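Local atomic coordinates of binding component of ABC transporter (PDB entry 3K4U), a protein that binds lysine in the cleft between its two lobes and probably serves as the extracellular solute-capturing component of an ABC transporter. Residues G5-G10 against K40-K45; P87-G92 against E189-A194; T117-F122 against D158-D163. One frame throughout, in Å; residues are numbered along the deposited sequence.

Contact 1: G5-G10 against K40-K45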
ATOM      1  N   GLY E   5      -4.094  -3.366 -43.943  1.00 51.01           N
ATOM      2  CA  GLY E   5      -2.966  -3.349 -44.864  1.00 47.87           C
ATOM      3  C   GLY E   5      -1.659  -3.588 -44.141  1.00 44.62           C
ATOM      4  O   GLY E   5      -1.344  -4.723 -43.766  1.00 44.86           O
ATOM      5  N   GLU E   6      -0.898  -2.512 -43.952  1.00 41.04           N
ATOM      6  CA  GLU E   6       0.411  -2.574 -43.306  1.00 37.09           C
ATOM      7  C   GLU E   6       0.577  -1.454 -42.298  1.00 32.81           C
ATOM      8  O   GLU E   6      -0.034  -0.394 -42.431  1.00 33.36           O
ATOM      9  CB  GLU E   6       1.545  -2.528 -44.334  1.00 37.36           C
ATOM     10  CG  GLU E   6       1.614  -1.275 -45.208  1.00 35.20           C
ATOM     11  CD  GLU E   6       2.650  -1.396 -46.352  1.00 38.60           C
ATOM     12  OE1 GLU E   6       3.259  -2.492 -46.551  1.00 35.18           O
ATOM     13  OE2 GLU E   6       2.855  -0.378 -47.055  1.00 35.64           O
ATOM     14  N   LEU E   7       1.397  -1.692 -41.286  1.00 27.41           N
ATOM     15  CA  LEU E   7       1.710  -0.659 -40.357  1.00 22.77           C
ATOM     16  C   LEU E   7       3.016  -0.021 -40.760  1.00 20.90           C
ATOM     17  O   LEU E   7       4.055  -0.651 -40.679  1.00 19.65           O
ATOM     18  CB  LEU E   7       1.809  -1.223 -38.931  1.00 21.17           C
ATOM     19  CG  LEU E   7       2.267  -0.193 -37.895  1.00  6.25           C
ATOM     20  CD1 LEU E   7       1.245   0.937 -37.790  1.00 19.57           C
ATOM     21  CD2 LEU E   7       2.577  -0.861 -36.582  1.00 20.34           C
ATOM     22  N   ARG E   8       2.968   1.250 -41.137  1.00 21.72           N
ATOM     23  CA  ARG E   8       4.159   1.985 -41.608  1.00 23.01           C
ATOM     24  C   ARG E   8       4.825   2.808 -40.516  1.00 23.72           C
ATOM     25  O   ARG E   8       4.219   3.732 -39.964  1.00 24.60           O
ATOM     26  CB  ARG E   8       3.765   2.893 -42.771  1.00 23.78           C
ATOM     27  CG  ARG E   8       3.004   2.145 -43.861  1.00 36.09           C
ATOM     28  CD  ARG E   8       2.860   2.962 -45.120  1.00 25.67           C
ATOM     29  NE  ARG E   8       1.569   3.655 -45.225  1.00 36.88           N
ATOM     30  CZ  ARG E   8       1.394   4.971 -45.104  1.00 26.75           C
ATOM     31  NH1 ARG E   8       0.184   5.507 -45.240  1.00 36.37           N
ATOM     32  NH2 ARG E   8       2.431   5.756 -44.866  1.00 36.27           N
ATOM     33  N   VAL E   9       6.080   2.485 -40.211  1.00 23.36           N
ATOM     34  CA  VAL E   9       6.795   3.140 -39.118  1.00 22.99           C
ATOM     35  C   VAL E   9       8.028   3.907 -39.577  1.00 23.21           C
ATOM     36  O   VAL E   9       8.983   3.308 -40.116  1.00 22.74           O
ATOM     37  CB  VAL E   9       7.288   2.127 -38.084  1.00 22.70           C
ATOM     38  CG1 VAL E   9       7.845   2.873 -36.831  1.00 17.52           C
ATOM     39  CG2 VAL E   9       6.181   1.157 -37.702  1.00 17.28           C
ATOM     40  N   GLY E  10       8.025   5.215 -39.301  1.00 22.81           N
ATOM     41  CA  GLY E  10       9.179   6.077 -39.534  1.00 21.85           C
ATOM     42  C   GLY E  10      10.185   6.031 -38.400  1.00 22.04           C
ATOM     43  O   GLY E  10       9.803   6.022 -37.223  1.00 22.41           O
ATOM     44  N   LYS E  40       2.225  -7.452 -35.534  1.00 24.11           N
ATOM     45  CA  LYS E  40       1.606  -8.776 -35.278  1.00 25.14           C
ATOM     46  C   LYS E  40       0.292  -8.638 -34.499  1.00 25.43           C
ATOM     47  O   LYS E  40      -0.758  -9.095 -34.949  1.00 25.98           O
ATOM     48  CB  LYS E  40       2.574  -9.670 -34.499  1.00 26.47           C
ATOM     49  CG  LYS E  40       2.874 -11.028 -35.087  1.00 33.60           C
ATOM     50  CD  LYS E  40       2.159 -12.136 -34.321  1.00 28.87           C
ATOM     51  CE  LYS E  40       0.949 -12.722 -35.106  1.00 34.99           C
ATOM     52  NZ  LYS E  40       1.336 -13.833 -36.080  1.00 29.98           N
ATOM     53  N   ALA E  41       0.349  -7.983 -33.343  1.00 25.34           N
ATOM     54  CA  ALA E  41      -0.834  -7.730 -32.519  1.00 25.17           C
ATOM     55  C   ALA E  41      -2.017  -7.097 -33.279  1.00 25.60           C
ATOM     56  O   ALA E  41      -3.181  -7.431 -33.022  1.00 24.65           O
ATOM     57  CB  ALA E  41      -0.446  -6.889 -31.305  1.00 24.59           C
HETATM   58  N   MSE E  42      -1.722  -6.191 -34.205  1.00 27.50           N
HETATM   59  CA  MSE E  42      -2.756  -5.623 -35.082  1.00 30.66           C
HETATM   60  C   MSE E  42      -3.099  -6.505 -36.292  1.00 28.93           C
HETATM   61  O   MSE E  42      -3.987  -6.133 -37.066  1.00 28.60           O
HETATM   62  CB  MSE E  42      -2.367  -4.252 -35.647  1.00 35.45           C
HETATM   63  CG  MSE E  42      -1.688  -3.296 -34.710  1.00 45.14           C
HETATM   64 SE   MSE E  42      -1.459  -1.607 -35.663  1.00 43.99          SE
HETATM   65  CE  MSE E  42      -0.125  -0.741 -34.574  1.00 45.65           C
ATOM     66  N   GLY E  43      -2.395  -7.632 -36.476  1.00 26.85           N
ATOM     67  CA  GLY E  43      -2.721  -8.585 -37.562  1.00 25.21           C
ATOM     68  C   GLY E  43      -2.432  -7.991 -38.940  1.00 23.66           C
ATOM     69  O   GLY E  43      -3.269  -7.988 -39.816  1.00 22.08           O
ATOM     70  N   VAL E  44      -1.227  -7.466 -39.110  1.00 23.89           N
ATOM     71  CA  VAL E  44      -0.960  -6.538 -40.176  1.00 23.91           C
ATOM     72  C   VAL E  44       0.528  -6.672 -40.468  1.00 24.34           C
ATOM     73  O   VAL E  44       1.245  -7.389 -39.738  1.00 25.10           O
ATOM     74  CB  VAL E  44      -1.432  -5.115 -39.733  1.00 24.99           C
ATOM     75  CG1 VAL E  44      -0.270  -4.151 -39.335  1.00  6.84           C
ATOM     76  CG2 VAL E  44      -2.437  -4.508 -40.760  1.00  7.46           C
ATOM     77  N   LYS E  45       0.985  -6.063 -41.561  1.00 23.94           N
ATOM     78  CA  LYS E  45       2.415  -6.124 -41.933  1.00 22.72           C
ATOM     79  C   LYS E  45       3.225  -4.907 -41.477  1.00 20.62           C
ATOM     80  O   LYS E  45       2.712  -3.786 -41.419  1.00 20.16           O
ATOM     81  CB  LYS E  45       2.576  -6.319 -43.434  1.00 23.00           C
ATOM     82  CG  LYS E  45       2.428  -7.776 -43.912  1.00 43.57           C
ATOM     83  CD  LYS E  45       2.881  -7.919 -45.378  1.00 24.27           C
ATOM     84  CE  LYS E  45       1.717  -7.984 -46.361  1.00 43.66           C
ATOM     85  NZ  LYS E  45       1.354  -9.428 -46.680  1.00 25.21           N
TER
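Val44 sets its two methyl groups against different parts of the strand that begins at Glu6. CG1 lies 3.6 Å from Leu7 CB and equally near Leu7 N, while CG2 approaches the carbonyl of Gly5, at 3.2 Å from its O. Leu7 is met from a second direction: the terminal CE of Met42 (a selenomethionine) reaches CD2 of Leu7 at 3.4 Å, with CD1 and CG of the leucine within about 4 Å of the same methyl. The two side chains cross nearly at a right angle. With Leu7 CG anti to the backbone N (chi1 175°), the leucine methyls come within range of the extended Met42 chain. Cutting Val44 back to an alanine would remove both methyls and is likely to open a gap beside Leu7 CB.

Backbone bonds join the same residues. Leu7 N donates to Lys45 O, modelled too short for its length to be relied on, and Lys45 N gives a weak, nearly straight bond (169°) to Gly5 O at 3.5 Å; Glu6 and Lys45 thus form a parallel bridge with CA atoms 4.3 Å apart. This is the closing step of a beta-alpha-beta crossover, in which helix 30-41 links strands 6-11 and 45-50. The turn between helix and strand is a Schellman motif: Gly43, at positive phi (68°), bonds through its N to Lys40 O at 2.7 Å, one of two bonds running back into the last helical turn. Farther out, Met38 touches Leu7, and Phe202 and Trp205 of helix 200-216 pack on Met42.

Contact 2: P87-G92 against E189-A194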
ATOM      1  N   PRO E  87       4.767   7.131 -22.133  1.00 14.93           N
ATOM      2  CA  PRO E  87       6.133   6.894 -22.598  1.00 14.70           C
ATOM      3  C   PRO E  87       6.521   5.437 -22.441  1.00 15.87           C
ATOM      4  O   PRO E  87       5.898   4.754 -21.647  1.00 17.99           O
ATOM      5  CB  PRO E  87       6.954   7.798 -21.690  1.00 13.83           C
ATOM      6  CG  PRO E  87       6.196   7.867 -20.495  1.00  6.39           C
ATOM      7  CD  PRO E  87       4.749   7.851 -20.857  1.00 14.53           C
ATOM      8  N   TYR E  88       7.522   4.934 -23.161  1.00 14.45           N
ATOM      9  CA  TYR E  88       7.750   3.501 -23.089  1.00 13.27           C
ATOM     10  C   TYR E  88       9.081   3.146 -22.468  1.00 14.05           C
ATOM     11  O   TYR E  88       9.306   2.015 -22.006  1.00 14.83           O
ATOM     12  CB  TYR E  88       7.545   2.835 -24.450  1.00 12.91           C
ATOM     13  CG  TYR E  88       8.524   3.258 -25.523  1.00 16.71           C
ATOM     14  CD1 TYR E  88       9.661   2.492 -25.813  1.00 13.31           C
ATOM     15  CD2 TYR E  88       8.336   4.435 -26.223  1.00 13.21           C
ATOM     16  CE1 TYR E  88      10.551   2.882 -26.789  1.00 16.23           C
ATOM     17  CE2 TYR E  88       9.231   4.839 -27.173  1.00 16.51           C
ATOM     18  CZ  TYR E  88      10.332   4.052 -27.479  1.00 13.79           C
ATOM     19  OH  TYR E  88      11.214   4.475 -28.484  1.00 16.27           O
ATOM     20  N   ILE E  89       9.960   4.128 -22.409  1.00 14.61           N
ATOM     21  CA  ILE E  89      11.225   3.993 -21.671  1.00 15.16           C
ATOM     22  C   ILE E  89      11.611   5.422 -21.265  1.00 15.91           C
ATOM     23  O   ILE E  89      11.199   6.382 -21.917  1.00 14.31           O
ATOM     24  CB  ILE E  89      12.309   3.312 -22.517  1.00 15.08           C
ATOM     25  CG1 ILE E  89      13.634   3.252 -21.778  1.00 26.13           C
ATOM     26  CG2 ILE E  89      12.494   4.054 -23.861  1.00 26.44           C
ATOM     27  CD1 ILE E  89      14.478   2.139 -22.218  1.00 15.06           C
ATOM     28  N   VAL E  90      12.325   5.566 -20.144  1.00 17.80           N
ATOM     29  CA  VAL E  90      12.687   6.890 -19.650  1.00 18.21           C
ATOM     30  C   VAL E  90      14.190   6.958 -19.645  1.00 19.89           C
ATOM     31  O   VAL E  90      14.844   6.032 -19.186  1.00 19.37           O
ATOM     32  CB  VAL E  90      12.105   7.175 -18.253  1.00 16.54           C
ATOM     33  CG1 VAL E  90      12.600   8.480 -17.741  1.00  7.35           C
ATOM     34  CG2 VAL E  90      10.626   7.240 -18.347  1.00  7.84           C
ATOM     35  N   VAL E  91      14.729   8.063 -20.149  1.00 21.97           N
ATOM     36  CA  VAL E  91      16.154   8.155 -20.464  1.00 24.15           C
ATOM     37  C   VAL E  91      16.689   9.498 -20.003  1.00 25.18           C
ATOM     38  O   VAL E  91      15.903  10.409 -19.735  1.00 26.49           O
ATOM     39  CB  VAL E  91      16.316   8.015 -21.985  1.00 24.97           C
ATOM     40  CG1 VAL E  91      17.431   8.964 -22.554  1.00 11.65           C
ATOM     41  CG2 VAL E  91      16.490   6.537 -22.356  1.00 10.67           C
ATOM     42  N   GLY E  92      18.007   9.630 -19.905  1.00 24.83           N
ATOM     43  CA  GLY E  92      18.615  10.945 -19.658  1.00 24.96           C
ATOM     44  C   GLY E  92      19.872  11.156 -20.477  1.00 25.18           C
ATOM     45  O   GLY E  92      20.446  10.208 -21.023  1.00 25.07           O
ATOM     46  N   GLU E 189      13.942  12.565 -19.586  1.00 21.83           N
ATOM     47  CA  GLU E 189      13.521  12.468 -20.983  1.00 20.95           C
ATOM     48  C   GLU E 189      12.704  11.267 -21.286  1.00 20.23           C
ATOM     49  O   GLU E 189      13.229  10.238 -21.653  1.00 21.91           O
ATOM     50  CB  GLU E 189      14.689  12.635 -21.950  1.00 20.66           C
ATOM     51  CG  GLU E 189      15.063  14.109 -22.127  1.00 35.63           C
ATOM     52  CD  GLU E 189      16.361  14.301 -22.867  1.00 20.35           C
ATOM     53  OE1 GLU E 189      16.945  15.402 -22.788  1.00 35.79           O
ATOM     54  OE2 GLU E 189      16.798  13.353 -23.547  1.00 36.24           O
ATOM     55  N   PRO E 190      11.396  11.383 -21.086  1.00 17.92           N
ATOM     56  CA  PRO E 190      10.469  10.327 -21.410  1.00 17.49           C
ATOM     57  C   PRO E 190      10.366  10.136 -22.909  1.00 18.35           C
ATOM     58  O   PRO E 190      10.253  11.108 -23.678  1.00 20.53           O
ATOM     59  CB  PRO E 190       9.144  10.854 -20.873  1.00 16.99           C
ATOM     60  CG  PRO E 190       9.308  12.288 -20.833  1.00  4.52           C
ATOM     61  CD  PRO E 190      10.732  12.536 -20.472  1.00 16.51           C
ATOM     62  N   LEU E 191      10.381   8.889 -23.324  1.00 16.66           N
ATOM     63  CA  LEU E 191      10.419   8.563 -24.715  1.00 15.25           C
ATOM     64  C   LEU E 191       9.041   7.987 -25.087  1.00 17.04           C
ATOM     65  O   LEU E 191       8.536   7.091 -24.382  1.00 18.62           O
ATOM     66  CB  LEU E 191      11.553   7.555 -24.910  1.00 12.71           C
ATOM     67  CG  LEU E 191      12.929   7.987 -25.444  1.00 16.25           C
ATOM     68  CD1 LEU E 191      13.380   9.412 -25.151  1.00 11.73           C
ATOM     69  CD2 LEU E 191      13.971   7.030 -25.034  1.00 12.05           C
ATOM     70  N   GLY E 192       8.420   8.487 -26.156  1.00 15.92           N
ATOM     71  CA  GLY E 192       7.123   7.970 -26.568  1.00 15.53           C
ATOM     72  C   GLY E 192       6.973   7.818 -28.080  1.00 16.05           C
ATOM     73  O   GLY E 192       7.753   8.414 -28.839  1.00 18.14           O
ATOM     74  N   TRP E 193       5.991   7.027 -28.520  1.00 13.73           N
ATOM     75  CA  TRP E 193       5.749   6.832 -29.927  1.00 13.18           C
ATOM     76  C   TRP E 193       4.860   7.979 -30.261  1.00 16.91           C
ATOM     77  O   TRP E 193       3.904   8.220 -29.518  1.00 19.45           O
ATOM     78  CB  TRP E 193       4.970   5.526 -30.235  1.00  9.19           C
ATOM     79  CG  TRP E 193       5.590   4.344 -29.629  1.00  5.57           C
ATOM     80  CD1 TRP E 193       6.924   4.111 -29.499  1.00  6.36           C
ATOM     81  CD2 TRP E 193       4.918   3.254 -28.988  1.00  6.84           C
ATOM     82  NE1 TRP E 193       7.123   2.921 -28.830  1.00  7.21           N
ATOM     83  CE2 TRP E 193       5.905   2.385 -28.506  1.00  4.20           C
ATOM     84  CE3 TRP E 193       3.573   2.950 -28.747  1.00  4.51           C
ATOM     85  CZ2 TRP E 193       5.601   1.228 -27.803  1.00  7.04           C
ATOM     86  CZ3 TRP E 193       3.268   1.777 -28.068  1.00  6.77           C
ATOM     87  CH2 TRP E 193       4.279   0.924 -27.616  1.00  3.85           C
ATOM     88  N   ALA E 194       5.119   8.645 -31.389  1.00 16.75           N
ATOM     89  CA  ALA E 194       4.219   9.697 -31.868  1.00 16.13           C
ATOM     90  C   ALA E 194       3.323   9.224 -33.023  1.00 16.90           C
ATOM     91  O   ALA E 194       3.652   8.260 -33.752  1.00 17.51           O
ATOM     92  CB  ALA E 194       4.994  10.905 -32.265  1.00 15.23           C
TER
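Leu191 O accepts from Tyr88 N at 2.7 Å, and carbons of Pro87 (CA and CB) and CD2 of the Tyr88 ring lie round the same oxygen. One residue further along, the exchange is reversed, as Leu191 N donates to Ile89 O at 3.0 Å. Val91 and Glu189 then form a hydrogen-bonded antiparallel pair, Glu189 N giving to Val91 O at 2.9 Å and Val91 N to Glu189 O. Between these lies the non-hydrogen-bonded pair Val90 and Pro190.

The side chain of Leu191 rests on the face shared with Ile89 and Val91. Its CD2 touches Ile89 CG2 at 3.5 Å and Val91 CG2 at 3.7 Å, the isoleucine running beside it in the same direction. Earlier in the 87-92 segment, Pro87 CB meets Pro190 CB at 3.8 Å.

Tyr88 and Trp193 finish the contact. Tyr88 CG sits between the backbone N and the carbonyl carbon (chi1 64°), which turns one ring face to Trp193 NE1, 3.2 Å above the plane and offset toward the rim. The tyrosine ring and the five-membered ring of Trp193 are inclined at 32°, an oblique meeting, and Leu210 of helix 200-216 touches both side chains. Leu191 also touches the bound lysine, and strands 89-98 and 189-195 run antiparallel where the chain passes between lobes, consistent with the two-stranded hinge of solute-binding proteins of this family.

Contact 3: T117-F122 against D158-D163. With LYS (lysine), chain K.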
ATOM      1  N   THR E 117      35.779  21.567 -25.699  1.00 40.25           N
ATOM      2  CA  THR E 117      34.897  21.468 -26.864  1.00 38.71           C
ATOM      3  C   THR E 117      33.935  20.302 -26.654  1.00 36.75           C
ATOM      4  O   THR E 117      34.376  19.197 -26.278  1.00 37.64           O
ATOM      5  CB  THR E 117      35.726  21.188 -28.122  1.00 38.95           C
ATOM      6  OG1 THR E 117      37.044  21.752 -27.958  1.00 45.90           O
ATOM      7  CG2 THR E 117      35.051  21.779 -29.338  1.00 45.81           C
ATOM      8  N   LEU E 118      32.639  20.535 -26.882  1.00 33.39           N
ATOM      9  CA  LEU E 118      31.609  19.494 -26.703  1.00 30.28           C
ATOM     10  C   LEU E 118      30.688  19.280 -27.928  1.00 28.27           C
ATOM     11  O   LEU E 118      30.085  20.224 -28.471  1.00 26.56           O
ATOM     12  CB  LEU E 118      30.785  19.830 -25.473  1.00 29.87           C
ATOM     13  CG  LEU E 118      29.362  19.324 -25.244  1.00  4.08           C
ATOM     14  CD1 LEU E 118      29.373  18.272 -24.164  1.00 29.55           C
ATOM     15  CD2 LEU E 118      28.525  20.510 -24.838  1.00 29.41           C
ATOM     16  N   VAL E 119      30.563  18.022 -28.344  1.00 27.81           N
ATOM     17  CA  VAL E 119      29.840  17.719 -29.588  1.00 26.69           C
ATOM     18  C   VAL E 119      28.647  16.777 -29.484  1.00 27.01           C
ATOM     19  O   VAL E 119      28.655  15.787 -28.710  1.00 27.52           O
ATOM     20  CB  VAL E 119      30.765  17.251 -30.709  1.00 25.35           C
ATOM     21  CG1 VAL E 119      31.662  18.401 -31.154  1.00 20.01           C
ATOM     22  CG2 VAL E 119      31.582  16.070 -30.268  1.00 19.10           C
ATOM     23  N   THR E 120      27.624  17.103 -30.277  1.00 26.09           N
ATOM     24  CA  THR E 120      26.481  16.224 -30.461  1.00 25.77           C
ATOM     25  C   THR E 120      25.815  16.342 -31.861  1.00 25.02           C
ATOM     26  O   THR E 120      26.262  17.110 -32.737  1.00 24.70           O
ATOM     27  CB  THR E 120      25.446  16.443 -29.343  1.00 25.78           C
ATOM     28  OG1 THR E 120      24.677  15.245 -29.156  1.00 17.97           O
ATOM     29  CG2 THR E 120      24.525  17.606 -29.666  1.00 17.50           C
ATOM     30  N   LYS E 121      24.741  15.589 -32.050  1.00 23.86           N
ATOM     31  CA  LYS E 121      24.039  15.612 -33.304  1.00 24.17           C
ATOM     32  C   LYS E 121      23.151  16.859 -33.396  1.00 24.95           C
ATOM     33  O   LYS E 121      22.711  17.397 -32.361  1.00 25.75           O
ATOM     34  CB  LYS E 121      23.198  14.348 -33.436  1.00 23.60           C
ATOM     35  CG  LYS E 121      22.114  14.434 -34.540  1.00 13.15           C
ATOM     36  CD  LYS E 121      21.125  13.294 -34.347  1.00 22.69           C
ATOM     37  CE  LYS E 121      20.213  13.140 -35.518  1.00 12.77           C
ATOM     38  NZ  LYS E 121      20.950  12.691 -36.711  1.00 21.29           N
ATOM     39  N   PHE E 122      22.856  17.292 -34.621  1.00 23.79           N
ATOM     40  CA  PHE E 122      22.084  18.513 -34.824  1.00 23.09           C
ATOM     41  C   PHE E 122      20.575  18.353 -34.602  1.00 24.03           C
ATOM     42  O   PHE E 122      19.977  17.318 -34.971  1.00 24.55           O
ATOM     43  CB  PHE E 122      22.345  19.101 -36.215  1.00 21.66           C
ATOM     44  CG  PHE E 122      21.572  20.361 -36.490  1.00 16.66           C
ATOM     45  CD1 PHE E 122      22.060  21.614 -36.048  1.00 21.33           C
ATOM     46  CD2 PHE E 122      20.338  20.312 -37.142  1.00 21.19           C
ATOM     47  CE1 PHE E 122      21.348  22.797 -36.285  1.00 16.22           C
ATOM     48  CE2 PHE E 122      19.602  21.505 -37.377  1.00 16.95           C
ATOM     49  CZ  PHE E 122      20.117  22.747 -36.936  1.00 20.69           C
ATOM     50  N   ASP E 158      36.490  17.054 -26.939  1.00 33.07           N
ATOM     51  CA  ASP E 158      36.841  16.435 -25.655  1.00 33.97           C
ATOM     52  C   ASP E 158      35.782  15.490 -25.108  1.00 36.16           C
ATOM     53  O   ASP E 158      36.096  14.607 -24.315  1.00 36.12           O
ATOM     54  CB  ASP E 158      37.146  17.500 -24.617  1.00 33.28           C
ATOM     55  CG  ASP E 158      37.877  18.674 -25.196  1.00 43.99           C
ATOM     56  OD1 ASP E 158      39.084  18.524 -25.509  1.00 32.96           O
ATOM     57  OD2 ASP E 158      37.233  19.743 -25.334  1.00 33.05           O
HETATM   58  N   MSE E 159      34.535  15.676 -25.540  1.00 38.44           N
HETATM   59  CA  MSE E 159      33.398  14.990 -24.944  1.00 40.48           C
HETATM   60  C   MSE E 159      32.128  15.067 -25.775  1.00 36.90           C
HETATM   61  O   MSE E 159      31.846  16.086 -26.428  1.00 36.93           O
HETATM   62  CB  MSE E 159      33.105  15.580 -23.576  1.00 46.60           C
HETATM   63  CG  MSE E 159      33.080  17.090 -23.590  1.00 43.43           C
HETATM   64 SE   MSE E 159      32.648  17.752 -21.822  1.00 56.91          SE
HETATM   65  CE  MSE E 159      32.523  19.684 -22.253  1.00 42.95           C
ATOM     66  N   PHE E 160      31.368  13.975 -25.702  1.00 33.55           N
ATOM     67  CA  PHE E 160      30.121  13.743 -26.434  1.00 30.52           C
ATOM     68  C   PHE E 160      28.919  13.725 -25.466  1.00 28.40           C
ATOM     69  O   PHE E 160      29.013  13.204 -24.356  1.00 27.88           O
ATOM     70  CB  PHE E 160      30.247  12.407 -27.174  1.00 29.65           C
ATOM     71  CG  PHE E 160      29.062  12.056 -28.033  1.00 37.90           C
ATOM     72  CD1 PHE E 160      28.810  12.742 -29.223  1.00 29.44           C
ATOM     73  CD2 PHE E 160      28.215  11.021 -27.676  1.00 29.22           C
ATOM     74  CE1 PHE E 160      27.717  12.421 -30.001  1.00 37.39           C
ATOM     75  CE2 PHE E 160      27.127  10.710 -28.464  1.00 37.67           C
ATOM     76  CZ  PHE E 160      26.885  11.413 -29.629  1.00 28.92           C
ATOM     77  N   ILE E 161      27.806  14.322 -25.871  1.00 27.08           N
ATOM     78  CA  ILE E 161      26.581  14.359 -25.043  1.00 25.39           C
ATOM     79  C   ILE E 161      25.417  13.776 -25.818  1.00 25.23           C
ATOM     80  O   ILE E 161      25.215  14.107 -26.980  1.00 26.05           O
ATOM     81  CB  ILE E 161      26.166  15.774 -24.609  1.00 23.78           C
ATOM     82  CG1 ILE E 161      24.932  15.699 -23.674  1.00  9.24           C
ATOM     83  CG2 ILE E 161      25.864  16.653 -25.839  1.00  8.10           C
ATOM     84  CD1 ILE E 161      24.498  17.068 -23.027  1.00 21.84           C
ATOM     85  N   PHE E 162      24.642  12.917 -25.170  1.00 24.35           N
ATOM     86  CA  PHE E 162      23.552  12.244 -25.848  1.00 23.01           C
ATOM     87  C   PHE E 162      22.818  11.367 -24.851  1.00 21.90           C
ATOM     88  O   PHE E 162      23.310  11.134 -23.754  1.00 21.34           O
ATOM     89  CB  PHE E 162      24.114  11.381 -26.994  1.00 22.22           C
ATOM     90  CG  PHE E 162      23.144  11.161 -28.099  1.00 18.60           C
ATOM     91  CD1 PHE E 162      23.044  12.077 -29.143  1.00 21.66           C
ATOM     92  CD2 PHE E 162      22.325  10.048 -28.103  1.00 21.41           C
ATOM     93  CE1 PHE E 162      22.112  11.886 -30.158  1.00 18.55           C
ATOM     94  CE2 PHE E 162      21.401   9.852 -29.109  1.00 18.67           C
ATOM     95  CZ  PHE E 162      21.294  10.768 -30.142  1.00 21.23           C
ATOM     96  N   ASP E 163      21.642  10.894 -25.259  1.00 20.99           N
ATOM     97  CA  ASP E 163      20.890   9.903 -24.539  1.00 20.45           C
ATOM     98  C   ASP E 163      21.804   8.802 -24.022  1.00 21.90           C
ATOM     99  O   ASP E 163      22.635   8.250 -24.750  1.00 21.04           O
ATOM    100  CB  ASP E 163      19.777   9.313 -25.411  1.00 19.82           C
ATOM    101  CG  ASP E 163      18.748  10.361 -25.869  1.00 35.68           C
ATOM    102  OD1 ASP E 163      17.557  10.009 -26.113  1.00 18.86           O
ATOM    103  OD2 ASP E 163      19.133  11.535 -26.000  1.00 19.64           O
TER
HETATM  104  N   LYS K 501      15.782  11.334 -27.629  1.00 30.74           N
HETATM  105  CA  LYS K 501      16.446  11.935 -28.767  1.00 30.80           C
HETATM  106  C   LYS K 501      15.539  13.018 -29.305  1.00 30.93           C
HETATM  107  O   LYS K 501      14.321  12.886 -29.210  1.00 30.69           O
HETATM  108  CB  LYS K 501      16.687  10.884 -29.860  1.00 30.98           C
HETATM  109  CG  LYS K 501      17.785  11.222 -30.841  1.00 24.16           C
HETATM  110  CD  LYS K 501      17.453  10.697 -32.193  1.00 30.39           C
HETATM  111  CE  LYS K 501      18.661  10.688 -33.136  1.00 25.37           C
HETATM  112  NZ  LYS K 501      18.423   9.875 -34.358  1.00 30.30           N
HETATM  113  OXT LYS K 501      15.990  14.027 -29.844  1.00 31.04           O
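Thr117 and Asp158 exchange hydrogen bonds at the outer end of the contact: Asp158 N gives to Thr117 O at 3.1 Å, and Asp158 OD2 takes Thr117 N in return, at a modelled length too short to be read literally. Further along, Val119 N binds Met159 O at 3.0 Å and nearly straight (168°), while Ile161 N to Val119 O is weak. These bonds pair strands 117-121 and 159-163 in parallel, the axes of the two short segments inclined at 36°. Thr120 adds a side-chain bond, its OG1 anti to the backbone N (chi1 -154°) and donating to Ile161 O.

Among apolar contacts, Leu118 CB meets Met159 CE (selenomethionine) at 3.7 Å, and Leu118 CD1 meets Ile161 CB at 4.1 Å. Val119 CG2 comes only loosely near Phe160 CD1; Ala148, Val149 and Val152 of helix 145-154 touch the Phe160 side chain.

Ligand contacts occupy the inner end. Asp163 OD1 accepts from N of the bound lysine at 2.7 Å. Phe162 CZ touches the ligand's CG at 3.6 Å, and Lys121 CE lies near the ligand's CE. Lys121 NZ is hydrogen-bonded to Asp143 O, with long, weak ion pairs to Glu12 and Glu145. The strand ends thus offer the ligand a carboxylate for its alpha-amino group and carbon surfaces for its chain, consistent with recognition of a free amino acid.

In the fold
From the N terminus, strand 6-11 leads through helix 30-41 to strand 45-50, and contact 1 closes that loop within the first lobe before contact 2 opens. Contact 2 opens at 87-92, which leads into strand 89-98 and carries the chain into the second lobe. There contact 3 opens and closes, joining strands 117-121 and 159-163, before strand 189-195 returns to complete contact 2; contact 3 is therefore nested inside its loop. Contacts 2 and 3 touch, Val91 CG1 lying 3.7 Å from Asp163 OD1, and share one mixed sheet. Contacts 1 and 3 lie on opposite sides of the chain's centre, their own centres about 35 Å apart.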